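Local structure of secreted protein (Streptomyces lividans TK24, 5LXZ) at residues Ala438-Pro443 with Glu447-Ala452; Ser411-Asp416 with Gly470-Phe475. The protein binds copper and probably acts as a secreted metalloradical oxidase of the galactose oxidase-like AA5 family. The protein carries 1 engineered substitution. All blocks are in the same frame, centred on the assembly; numbering follows the deposited sequence.

Contact 1: residues Ala438-Pro443 with Glu447-Ala452; sequences ARLYHP and EFERVA
H442 NE2 donates to E449 OE1 at 2.7 Å, taking the carboxylate oxygen's anti lone pair with the acceptor close to the imidazole plane; ring and carboxylate planes differ by 27°. H442 and E449 lie on the same face of a beta hairpin, in successive hydrogen-bonded pairs, and reach each other diagonally. The hairpin strands, 438-442 and 447-450, are the last two of a four-stranded antiparallel propeller blade within a Kelch motif, 447-450 being the outermost. E449 reaches the ring because its CG stands anti to the backbone N (chi1 170°) and the chain runs on extended. The backbones pair antiparallel: L440 N bonds to E449 O and E449 N to L440 O, each at 2.8 Å, and H442 N bonds to E447 O. Without the imidazole, as with an alanine here, the E449 carboxylate would probably lose this partner and be free to turn.

V451 N donates to A438 O at 3.0 Å, and V451 CG1 rests on L440 CD1. On the opposite face of the sheet, R439 CD sits over the F448 ring, 3.9 Å from its centroid and 19° off the normal, while Y441 turns its edge to F448 in a T-shaped pair. R439 NH2 hydrogen-bonds to Q437 OE1, and R450 NH2 forms a salt bridge with D453 OD1. One water accepts from A438 N and R450 NE and lies 2.7 Å from V451 O.

Contact 2: residues Ser411-Asp416 with Gly470-Phe475; sequences SILPDD and GRLMFF. With PO4 (phosphate ion), chain G.
L472 meets S411 and L413 by van der Waals packing, with no hydrogen bond passing between 411-416 and 470-475. Its CD2 methyl does most of the touching: it presses on S411 CB at 3.4 Å, tighter than usual van der Waals packing, and lies 3.7 Å from L413 CD1. The second methyl, L472 CD1, meets the same L413 CD1 at 3.8 Å, so both branches of one leucine bear on a single methyl of the other as the two side chains cross obliquely. L472 chi2, 102°, is displaced from the staggered positions, a departure consistent with this close fit.

This is packing between neighbouring blades of the Kelch propeller: strand 409-412 belongs to the blade completed by 418-421, 438-442 and 447-450, strand 472-476 to the blade holding 14-18, 496-500 and 462-466. L419 and L466 add further apolar contacts to L472.

The polar bonds run to other partners. S411 OG bonds to S464 OG, and D416 N closes a type I turn onto L413 O at 3.1 Å. R471 clasps a phosphate, probably from the crystallisation liquor, edge-on with two nearly straight bonds: NH1 to O2 at 2.7 Å (172°) and NH2 to O4 at 2.7 Å (175°).

How the contacts relate
The centres of the two contacts lie about 12 Å apart, and both draw on the blade of strands 409-412, 418-421, 438-442 and 447-450. Along the chain, contact 1 is nested inside the loop that contact 2 closes: 411-416 comes first, then the hairpin 438-443 and 447-452, then 470-475. Contact 1 joins the last two strands within one blade, whereas contact 2 packs the end of its first strand and the turn after it against the next blade. They also touch directly, L440 CD2 lying 3.8 Å from L413 CD2. The chain between 447-452 and 470-475 carries the copper ligands Y460 and H461, so the passage between blades includes part of the metal site.

Contact 1: residues Ala438-Pro443 with Glu447-Ala452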
# COMPACT_ATOMS: atom_id res chain seq x y z
N ALA A 438 -4.52 -9.29 17.60
CA ALA A 438 -3.34 -9.68 16.85
C ALA A 438 -3.19 -11.18 16.84
O ALA A 438 -3.50 -11.85 17.85
CB ALA A 438 -2.08 -9.05 17.43
N ARG A 439 -2.63 -11.71 15.77
CA ARG A 439 -2.41 -13.10 15.57
C ARG A 439 -1.07 -13.32 14.91
O ARG A 439 -0.58 -12.48 14.15
CB ARG A 439 -3.46 -13.71 14.65
CG ARG A 439 -4.85 -13.72 15.23
CD ARG A 439 -5.87 -13.91 14.13
NE ARG A 439 -7.20 -14.09 14.70
CZ ARG A 439 -7.95 -13.12 15.20
NH1 ARG A 439 -7.57 -11.85 15.16
NH2 ARG A 439 -9.13 -13.42 15.79
N LEU A 440 -0.49 -14.47 15.19
CA LEU A 440 0.59 -15.01 14.40
C LEU A 440 0.07 -16.07 13.46
O LEU A 440 -0.58 -17.04 13.90
CB LEU A 440 1.70 -15.58 15.29
CG LEU A 440 2.46 -14.61 16.17
CD1 LEU A 440 3.34 -15.38 17.12
CD2 LEU A 440 3.28 -13.59 15.38
N TYR A 441 0.33 -15.92 12.17
CA TYR A 441 0.08 -16.97 11.18
C TYR A 441 1.32 -17.83 11.10
O TYR A 441 2.44 -17.32 11.02
CB TYR A 441 -0.20 -16.37 9.81
CG TYR A 441 -0.34 -17.42 8.76
CD1 TYR A 441 -1.43 -18.31 8.76
CD2 TYR A 441 0.63 -17.61 7.80
CE1 TYR A 441 -1.51 -19.34 7.82
CE2 TYR A 441 0.53 -18.58 6.84
CZ TYR A 441 -0.54 -19.46 6.86
OH TYR A 441 -0.60 -20.45 5.91
N HIS A 442 1.13 -19.14 11.15
CA HIS A 442 2.22 -20.08 11.10
C HIS A 442 2.09 -20.84 9.78
O HIS A 442 1.17 -21.64 9.64
CB HIS A 442 2.07 -21.03 12.28
CG HIS A 442 2.28 -20.37 13.60
ND1 HIS A 442 3.53 -19.93 14.02
CD2 HIS A 442 1.42 -20.05 14.58
CE1 HIS A 442 3.41 -19.38 15.22
NE2 HIS A 442 2.15 -19.45 15.59
N PRO A 443 2.96 -20.57 8.79
CA PRO A 443 2.80 -21.25 7.47
C PRO A 443 2.94 -22.78 7.55
O PRO A 443 2.31 -23.49 6.76
CB PRO A 443 3.91 -20.65 6.60
CG PRO A 443 4.26 -19.37 7.26
CD PRO A 443 3.96 -19.49 8.73
N GLU A 447 -2.22 -22.24 10.41
CA GLU A 447 -3.15 -21.76 11.41
C GLU A 447 -2.73 -20.44 11.99
O GLU A 447 -1.56 -20.09 11.97
CB GLU A 447 -3.28 -22.78 12.57
CG GLU A 447 -3.77 -24.17 12.14
CD GLU A 447 -5.25 -24.27 11.87
OE1 GLU A 447 -5.94 -23.26 11.60
OE2 GLU A 447 -5.76 -25.43 11.92
N PHE A 448 -3.70 -19.76 12.57
CA PHE A 448 -3.47 -18.56 13.38
C PHE A 448 -3.38 -18.93 14.85
O PHE A 448 -4.09 -19.81 15.33
CB PHE A 448 -4.65 -17.60 13.26
CG PHE A 448 -4.65 -16.73 12.03
CD1 PHE A 448 -3.58 -15.92 11.76
CD2 PHE A 448 -5.79 -16.62 11.25
CE1 PHE A 448 -3.61 -15.06 10.66
CE2 PHE A 448 -5.83 -15.78 10.15
CZ PHE A 448 -4.74 -14.99 9.87
N GLU A 449 -2.50 -18.21 15.54
CA GLU A 449 -2.37 -18.25 17.00
C GLU A 449 -2.66 -16.84 17.47
O GLU A 449 -2.00 -15.90 17.05
CB GLU A 449 -0.95 -18.65 17.38
CG GLU A 449 -0.62 -18.51 18.85
CD GLU A 449 0.87 -18.69 19.14
OE1 GLU A 449 1.68 -18.85 18.20
OE2 GLU A 449 1.26 -18.64 20.35
N ARG A 450 -3.66 -16.65 18.31
CA ARG A 450 -3.91 -15.37 18.91
C ARG A 450 -2.78 -14.99 19.88
O ARG A 450 -2.31 -15.81 20.67
CB ARG A 450 -5.23 -15.43 19.64
CG ARG A 450 -5.70 -14.11 20.10
CD ARG A 450 -6.56 -13.38 19.10
NE ARG A 450 -7.07 -12.28 19.88
CZ ARG A 450 -8.27 -12.14 20.41
NH1 ARG A 450 -9.25 -13.00 20.14
NH2 ARG A 450 -8.50 -11.08 21.16
N VAL A 451 -2.35 -13.75 19.80
CA VAL A 451 -1.33 -13.21 20.70
C VAL A 451 -1.87 -11.97 21.43
O VAL A 451 -3.06 -11.76 21.40
CB VAL A 451 0.01 -13.00 19.98
CG1 VAL A 451 0.61 -14.33 19.55
CG2 VAL A 451 -0.10 -11.99 18.80
N ALA A 452 -1.02 -11.19 22.07
CA ALA A 452 -1.50 -10.06 22.89
C ALA A 452 -2.24 -9.06 22.02
O ALA A 452 -1.84 -8.81 20.86
CB ALA A 452 -0.33 -9.38 23.54
O HOH W 1 -5.09 -10.38 20.17

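Contact 2: residues Ser411-Asp416 with Gly470-Phe475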
# COMPACT_ATOMS: atom_id res chain seq x y z
N SER A 411 3.04 -8.30 8.85
CA SER A 411 4.49 -8.20 8.78
C SER A 411 5.10 -9.58 8.94
O SER A 411 4.76 -10.30 9.88
CB SER A 411 5.02 -7.29 9.89
OG SER A 411 4.93 -5.90 9.51
N ILE A 412 6.01 -9.95 8.06
CA ILE A 412 6.78 -11.18 8.16
C ILE A 412 7.78 -11.07 9.31
O ILE A 412 8.44 -10.04 9.48
CB ILE A 412 7.56 -11.44 6.88
CG1 ILE A 412 6.59 -11.60 5.68
CG2 ILE A 412 8.45 -12.65 7.01
CD1 ILE A 412 7.34 -11.56 4.37
N LEU A 413 7.86 -12.11 10.15
CA LEU A 413 8.84 -12.17 11.23
C LEU A 413 9.95 -13.16 10.89
O LEU A 413 9.76 -14.06 10.06
CB LEU A 413 8.16 -12.65 12.53
CG LEU A 413 7.50 -11.54 13.38
CD1 LEU A 413 6.64 -10.57 12.66
CD2 LEU A 413 6.76 -12.16 14.57
N PRO A 414 11.09 -13.04 11.58
CA PRO A 414 12.25 -13.88 11.25
C PRO A 414 12.19 -15.36 11.57
O PRO A 414 13.07 -16.11 11.11
CB PRO A 414 13.41 -13.19 11.97
CG PRO A 414 12.79 -12.43 13.03
CD PRO A 414 11.45 -11.99 12.53
N ASP A 415 11.17 -15.78 12.29
CA ASP A 415 10.94 -17.19 12.55
C ASP A 415 9.98 -17.84 11.55
O ASP A 415 9.55 -18.97 11.76
CB ASP A 415 10.45 -17.40 13.98
CG ASP A 415 9.11 -16.78 14.24
OD1 ASP A 415 8.60 -16.00 13.40
OD2 ASP A 415 8.52 -17.06 15.30
N ASP A 416 9.61 -17.11 10.49
CA ASP A 416 8.66 -17.54 9.45
C ASP A 416 7.20 -17.38 9.83
O ASP A 416 6.31 -17.69 9.01
CB ASP A 416 8.90 -18.94 8.91
CG ASP A 416 10.25 -19.11 8.31
OD1 ASP A 416 10.84 -18.14 7.79
OD2 ASP A 416 10.75 -20.27 8.28
N GLY A 470 14.08 -7.37 15.92
CA GLY A 470 13.03 -8.37 15.94
C GLY A 470 11.70 -7.92 16.54
O GLY A 470 10.75 -8.70 16.57
N ARG A 471 11.63 -6.69 17.02
CA ARG A 471 10.36 -6.09 17.41
C ARG A 471 9.79 -5.39 16.21
O ARG A 471 10.45 -5.26 15.19
CB ARG A 471 10.55 -5.12 18.55
CG ARG A 471 11.08 -5.79 19.81
CD ARG A 471 11.24 -4.81 20.97
NE ARG A 471 11.67 -5.51 22.17
CZ ARG A 471 12.92 -5.87 22.44
NH1 ARG A 471 13.92 -5.61 21.61
NH2 ARG A 471 13.18 -6.56 23.54
N LEU A 472 8.55 -4.96 16.35
CA LEU A 472 7.81 -4.34 15.24
C LEU A 472 7.21 -3.03 15.65
O LEU A 472 6.68 -2.89 16.76
CB LEU A 472 6.75 -5.27 14.74
CG LEU A 472 7.32 -6.55 14.15
CD1 LEU A 472 7.18 -7.72 15.13
CD2 LEU A 472 6.68 -6.90 12.82
N MET A 473 7.25 -2.06 14.74
CA MET A 473 6.65 -0.76 14.98
C MET A 473 5.35 -0.68 14.19
O MET A 473 5.30 -1.07 13.02
CB MET A 473 7.59 0.36 14.57
CG MET A 473 7.09 1.74 14.88
SD MET A 473 6.04 2.47 13.62
CE MET A 473 7.30 2.88 12.41
N PHE A 474 4.33 -0.14 14.84
CA PHE A 474 3.02 0.08 14.26
C PHE A 474 2.70 1.56 14.30
O PHE A 474 2.99 2.26 15.27
CB PHE A 474 1.97 -0.70 15.04
CG PHE A 474 1.94 -2.16 14.69
CD1 PHE A 474 2.97 -3.02 15.13
CD2 PHE A 474 0.90 -2.71 13.95
CE1 PHE A 474 2.97 -4.39 14.81
CE2 PHE A 474 0.90 -4.07 13.66
CZ PHE A 474 1.93 -4.90 14.05
N PHE A 475 2.12 2.08 13.21
CA PHE A 475 1.85 3.51 13.10
C PHE A 475 0.52 3.78 12.46
O PHE A 475 -0.08 2.92 11.81
CB PHE A 475 2.95 4.20 12.27
CG PHE A 475 2.98 3.74 10.85
CD1 PHE A 475 2.20 4.38 9.87
CD2 PHE A 475 3.78 2.67 10.45
CE1 PHE A 475 2.22 3.96 8.54
CE2 PHE A 475 3.79 2.26 9.13
CZ PHE A 475 3.00 2.90 8.18
P PO4 G . 16.83 -7.24 23.30
O1 PO4 G . 17.92 -6.44 23.98
O2 PO4 G . 16.47 -6.46 22.02
O3 PO4 G . 17.30 -8.65 23.00
O4 PO4 G . 15.64 -7.40 24.21